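Local coordinates for putative iron-regulated protein A (Parabacteroides distasonis ATCC 8503, PDB 4ECG) that binds calcium ions and, as an imelysin-like member of peptidase family M75, is a putative metalloendopeptidase, possibly linked to iron regulation, at residues 222-225 against 226-229; 352-355 against 356-359. One frame throughout, in Å; residues are numbered along the deposited sequence.

Contact 1: residues 222-225 against 226-229. With CA (calcium ion), chain C.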
ATOM      1  N   ILE A 222       9.889   0.078  20.642  1.00 62.26           N
ATOM      2  CA  ILE A 222       8.567   0.586  20.982  1.00 59.99           C
ATOM      3  C   ILE A 222       8.565   0.655  22.493  1.00 57.95           C
ATOM      4  O   ILE A 222       8.413  -0.367  23.143  1.00 59.01           O
ATOM      5  CB  ILE A 222       7.422  -0.308  20.482  1.00 57.02           C
ATOM      6  CG1 ILE A 222       7.647  -0.630  18.997  1.00 54.02           C
ATOM      7  CG2 ILE A 222       6.095   0.404  20.804  1.00 51.82           C
ATOM      8  CD1 ILE A 222       6.629  -1.570  18.386  1.00 52.35           C
ATOM      9  N   GLY A 223       8.776   1.856  23.030  1.00 60.06           N
ATOM     10  CA  GLY A 223       9.246   2.030  24.428  1.00 61.27           C
ATOM     11  C   GLY A 223       8.138   2.254  25.438  1.00 63.07           C
ATOM     12  O   GLY A 223       8.310   2.029  26.636  1.00 59.44           O
ATOM     13  N   ASN A 224       6.994   2.723  24.947  1.00 64.55           N
ATOM     14  CA  ASN A 224       5.830   2.958  25.781  1.00 62.72           C
ATOM     15  C   ASN A 224       4.645   3.199  24.880  1.00 61.20           C
ATOM     16  O   ASN A 224       4.790   3.247  23.652  1.00 61.18           O
ATOM     17  CB  ASN A 224       6.056   4.110  26.749  1.00 63.50           C
ATOM     18  CG  ASN A 224       6.221   5.436  26.052  1.00 60.80           C
ATOM     19  OD1 ASN A 224       5.385   5.846  25.281  1.00 62.81           O
ATOM     20  ND2 ASN A 224       7.272   6.126  26.364  1.00 61.02           N
ATOM     21  N   VAL A 225       3.463   3.325  25.471  1.00 62.19           N
ATOM     22  CA  VAL A 225       2.228   3.294  24.690  1.00 57.35           C
ATOM     23  C   VAL A 225       2.104   4.517  23.792  1.00 56.93           C
ATOM     24  O   VAL A 225       1.490   4.437  22.717  1.00 57.51           O
ATOM     25  CB  VAL A 225       0.961   3.143  25.554  1.00 57.37           C
ATOM     26  CG1 VAL A 225       0.687   4.407  26.377  1.00 58.36           C
ATOM     27  CG2 VAL A 225      -0.227   2.777  24.661  1.00 54.33           C
ATOM     28  N   TYR A 226       2.655   5.646  24.236  1.00 55.67           N
ATOM     29  CA  TYR A 226       2.660   6.859  23.418  1.00 55.43           C
ATOM     30  C   TYR A 226       3.484   6.644  22.155  1.00 54.35           C
ATOM     31  O   TYR A 226       3.151   7.153  21.097  1.00 57.52           O
ATOM     32  CB  TYR A 226       3.203   8.074  24.189  1.00 59.90           C
ATOM     33  CG  TYR A 226       2.422   8.496  25.433  1.00 63.78           C
ATOM     34  CD1 TYR A 226       1.301   9.323  25.328  1.00 66.22           C
ATOM     35  CD2 TYR A 226       2.814   8.084  26.709  1.00 65.21           C
ATOM     36  CE1 TYR A 226       0.577   9.714  26.450  1.00 66.87           C
ATOM     37  CE2 TYR A 226       2.099   8.472  27.838  1.00 68.85           C
ATOM     38  CZ  TYR A 226       0.983   9.289  27.697  1.00 67.81           C
ATOM     39  OH  TYR A 226       0.270   9.701  28.788  1.00 66.77           O
ATOM     40  N   GLN A 227       4.568   5.902  22.258  1.00 50.47           N
ATOM     41  CA  GLN A 227       5.327   5.611  21.088  1.00 51.31           C
ATOM     42  C   GLN A 227       4.596   4.737  20.109  1.00 49.50           C
ATOM     43  O   GLN A 227       4.738   4.924  18.914  1.00 49.33           O
ATOM     44  CB  GLN A 227       6.672   4.986  21.472  1.00 54.50           C
ATOM     45  CG  GLN A 227       7.573   5.994  22.193  1.00 54.92           C
ATOM     46  CD  GLN A 227       8.979   5.478  22.431  1.00 53.15           C
ATOM     47  OE1 GLN A 227       9.472   4.583  21.734  1.00 53.67           O
ATOM     48  NE2 GLN A 227       9.628   6.054  23.398  1.00 50.03           N
ATOM     49  N   ALA A 228       3.804   3.802  20.613  1.00 52.44           N
ATOM     50  CA  ALA A 228       3.008   2.897  19.768  1.00 53.42           C
ATOM     51  C   ALA A 228       1.930   3.649  18.977  1.00 54.10           C
ATOM     52  O   ALA A 228       1.808   3.464  17.798  1.00 49.84           O
ATOM     53  CB  ALA A 228       2.390   1.769  20.605  1.00 51.50           C
ATOM     54  N   ILE A 229       1.156   4.499  19.637  1.00 57.05           N
ATOM     55  CA  ILE A 229       0.199   5.380  18.955  1.00 55.95           C
ATOM     56  C   ILE A 229       0.885   6.315  17.956  1.00 54.06           C
ATOM     57  O   ILE A 229       0.374   6.518  16.879  1.00 52.82           O
ATOM     58  CB  ILE A 229      -0.608   6.271  19.968  1.00 59.61           C
ATOM     59  CG1 ILE A 229      -1.575   5.459  20.851  1.00 61.41           C
ATOM     60  CG2 ILE A 229      -1.442   7.310  19.244  1.00 56.46           C
ATOM     61  CD1 ILE A 229      -2.763   4.970  20.075  1.00 63.73           C
TER
HETATM   62 CA    CA C 501      10.787   4.453  19.945  1.00 55.07          CA
HETATM   63  O   HOH W   1      12.718   3.628  21.496  1.00 50.37           O
HETATM   64  O   HOH W   2      12.033   6.339  20.516  1.00 50.89           O
HETATM   65  O   HOH W   3      12.279   4.414  18.020  1.00 56.95           O
HETATM   66  O   HOH W   4       9.577   6.343  19.258  1.00 46.71           O
HETATM   67  O   HOH W   5       8.892   3.605  18.292  1.00 47.68           O

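Contact 2: residues 352-355 against 356-359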
ATOM      1  N   LEU A 352      -4.701  11.919 -17.081  1.00 45.49           N
ATOM      2  CA  LEU A 352      -3.719  12.727 -16.360  1.00 47.76           C
ATOM      3  C   LEU A 352      -3.985  14.217 -16.580  1.00 49.93           C
ATOM      4  O   LEU A 352      -3.591  15.027 -15.773  1.00 50.91           O
ATOM      5  CB  LEU A 352      -2.283  12.363 -16.746  1.00 47.84           C
ATOM      6  CG  LEU A 352      -1.893  10.932 -16.376  1.00 46.18           C
ATOM      7  CD1 LEU A 352      -0.631  10.559 -17.132  1.00 46.12           C
ATOM      8  CD2 LEU A 352      -1.761  10.670 -14.868  1.00 44.07           C
ATOM      9  N   GLY A 353      -4.732  14.559 -17.618  1.00 54.04           N
ATOM     10  CA  GLY A 353      -5.192  15.929 -17.806  1.00 57.42           C
ATOM     11  C   GLY A 353      -6.567  16.251 -17.238  1.00 58.57           C
ATOM     12  O   GLY A 353      -7.165  17.240 -17.652  1.00 58.26           O
ATOM     13  N   ASP A 354      -7.066  15.442 -16.301  1.00 54.88           N
ATOM     14  CA  ASP A 354      -8.374  15.678 -15.665  1.00 56.73           C
ATOM     15  C   ASP A 354      -8.261  16.650 -14.482  1.00 54.73           C
ATOM     16  O   ASP A 354      -8.580  16.304 -13.366  1.00 56.07           O
ATOM     17  CB  ASP A 354      -8.989  14.331 -15.221  1.00 57.24           C
ATOM     18  CG  ASP A 354     -10.444  14.458 -14.772  1.00 58.60           C
ATOM     19  OD1 ASP A 354     -11.091  15.427 -15.168  1.00 61.93           O
ATOM     20  OD2 ASP A 354     -10.950  13.603 -14.006  1.00 55.88           O
ATOM     21  N   THR A 355      -7.842  17.884 -14.757  1.00 60.29           N
ATOM     22  CA  THR A 355      -7.208  18.790 -13.759  1.00 60.81           C
ATOM     23  C   THR A 355      -8.006  19.071 -12.509  1.00 60.99           C
ATOM     24  O   THR A 355      -7.465  18.945 -11.399  1.00 55.93           O
ATOM     25  CB  THR A 355      -6.792  20.150 -14.407  1.00 63.93           C
ATOM     26  OG1 THR A 355      -6.003  19.856 -15.558  1.00 62.39           O
ATOM     27  CG2 THR A 355      -5.946  21.048 -13.455  1.00 61.46           C
ATOM     28  N   GLU A 356      -9.263  19.464 -12.685  1.00 63.65           N
ATOM     29  CA  GLU A 356     -10.088  19.848 -11.556  1.00 67.25           C
ATOM     30  C   GLU A 356     -10.218  18.700 -10.555  1.00 61.82           C
ATOM     31  O   GLU A 356      -9.895  18.879  -9.386  1.00 60.07           O
ATOM     32  CB  GLU A 356     -11.457  20.355 -12.008  1.00 74.04           C
ATOM     33  CG  GLU A 356     -11.466  21.791 -12.497  1.00 85.23           C
ATOM     34  CD  GLU A 356     -12.775  22.127 -13.217  1.00103.63           C
ATOM     35  OE1 GLU A 356     -12.873  21.834 -14.453  1.00107.35           O
ATOM     36  OE2 GLU A 356     -13.711  22.670 -12.552  1.00100.54           O
ATOM     37  N   HIS A 357     -10.643  17.524 -11.012  1.00 61.63           N
ATOM     38  CA  HIS A 357     -10.747  16.354 -10.133  1.00 58.50           C
ATOM     39  C   HIS A 357      -9.428  15.985  -9.483  1.00 55.89           C
ATOM     40  O   HIS A 357      -9.407  15.610  -8.300  1.00 48.25           O
ATOM     41  CB  HIS A 357     -11.223  15.143 -10.896  1.00 61.96           C
ATOM     42  CG  HIS A 357     -12.649  15.236 -11.392  1.00 64.48           C
ATOM     43  ND1 HIS A 357     -13.046  14.676 -12.561  1.00 57.60           N
ATOM     44  CD2 HIS A 357     -13.770  15.825 -10.828  1.00 61.21           C
ATOM     45  CE1 HIS A 357     -14.346  14.892 -12.719  1.00 60.69           C
ATOM     46  NE2 HIS A 357     -14.789  15.607 -11.661  1.00 64.98           N
ATOM     47  N   ILE A 358      -8.328  16.057 -10.243  1.00 53.61           N
ATOM     48  CA  ILE A 358      -6.966  15.684  -9.709  1.00 51.80           C
ATOM     49  C   ILE A 358      -6.601  16.661  -8.548  1.00 51.59           C
ATOM     50  O   ILE A 358      -6.237  16.236  -7.459  1.00 56.55           O
ATOM     51  CB  ILE A 358      -5.894  15.655 -10.821  1.00 48.52           C
ATOM     52  CG1 ILE A 358      -6.109  14.426 -11.716  1.00 49.13           C
ATOM     53  CG2 ILE A 358      -4.481  15.642 -10.219  1.00 45.28           C
ATOM     54  CD1 ILE A 358      -5.428  14.434 -13.088  1.00 48.67           C
ATOM     55  N   ASN A 359      -6.856  17.945  -8.745  1.00 51.43           N
ATOM     56  CA  ASN A 359      -6.557  18.950  -7.735  1.00 51.01           C
ATOM     57  C   ASN A 359      -7.345  18.814  -6.483  1.00 52.18           C
ATOM     58  O   ASN A 359      -6.770  18.937  -5.413  1.00 55.11           O
ATOM     59  CB  ASN A 359      -6.681  20.392  -8.283  1.00 52.46           C
ATOM     60  CG  ASN A 359      -5.559  20.738  -9.285  1.00 54.06           C
ATOM     61  OD1 ASN A 359      -4.595  19.978  -9.402  1.00 50.93           O
ATOM     62  ND2 ASN A 359      -5.713  21.840 -10.049  1.00 52.06           N
TER

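Contact 1: residues 222-225 against 226-229
With chi1 at 66°, Asn224 holds its CG between its own backbone N and carbonyl carbon, which turns the amide oxygen back over the start of helix 225-233, where Gln227 N meets it. That bond, Gln227 N to Asn224 OD1, measures 3.1 Å; the donor stands above the plane of the side-chain amide, 37° out of it. Asn224 OD1 also lies near the plane of the Tyr226 ring at its edge, 3.7 Å from Tyr226 CD2. The backbone completes the turn: Ala228 N donates to Asn224 O at 3.2 Å, and Ile229 N to Val225 O at 3.1 Å.

Gln227 carries its chain extended beyond CG (chi2 -172°), passing Asn224 at about a right angle, and delivers OE1 to the calcium ion at 2.2 Å. The same oxygen accepts from Gly223 N at 3.1 Å, the N-H approaching from well above the amide plane, so metal and backbone together limit rotation of this amide. Five waters and Ser221 O complete the coordination shell. On the apolar side of the turn, Ile222 CG2 packs 4.0 Å from Ala228 CB, and Met212 of helix 208-214 touches both residues. The geometry is that of an asparagine N-cap on a helix whose first turn also supplies a side-chain ligand to a largely hydrated calcium site.

Contact 2: residues 352-355 against 356-359
Asp354 and His357 meet through a His-carboxylate hydrogen bond at the start of helix 355-377, where Asp354 is the N-cap residue although its side chain makes no capping bond. His357 ND1 donates to Asp354 OD2 over 2.8 Å at 159°, and the oxygen is met on its syn side. OD2 lies almost in the imidazole plane, at the ring edge, while the carboxylate plane is turned 83° from the ring. Asp354 reaches this position with CG opposite its backbone N (chi1 -170°), swung out beside the first turn.

Beyond this pair, OD2 accepts a second hydrogen bond from Gly345 N, so the carboxylate also ties the helix start to the loop that follows helix 324-343. With an alanine here, His357 ND1 and Gly345 N would probably lose their shared acceptor and the imidazole would be freer to turn. Asp354 is itself the centre of an inverse gamma turn, and its carbonyl O takes Ile358 N at 3.1 Å, the first helical bond of the turn. Ile358 points its CD1 to within 3.3 Å of Leu352 O, while Ile251 and Val255 of helix 239-259 touch its side chain. Thr355 O accepts from Asn359 N at 2.9 Å; the side chains of these two residues lie alongside each other, with Thr355 CG2 3.5 Å from Asn359 ND2.

Contact 1 comes first along the chain and closes well before contact 2 opens; their centres are 39 Å apart and their nearest atoms about 26 Å apart, so neither touches the other. Each lies more than 20 Å from the centre of the chain, where a loop enters a helix: 225-233 in the first case, 355-377 in the second. Both belong to the imelysin-like region of this largely helical protein. Their surroundings differ, since 222-229 packs against helices 29-68 and 208-214, whereas 352-359 meets helix 239-259. They are thus separate helix starts in the outer part of one chain, and of the two only contact 1 supplies a calcium ligand.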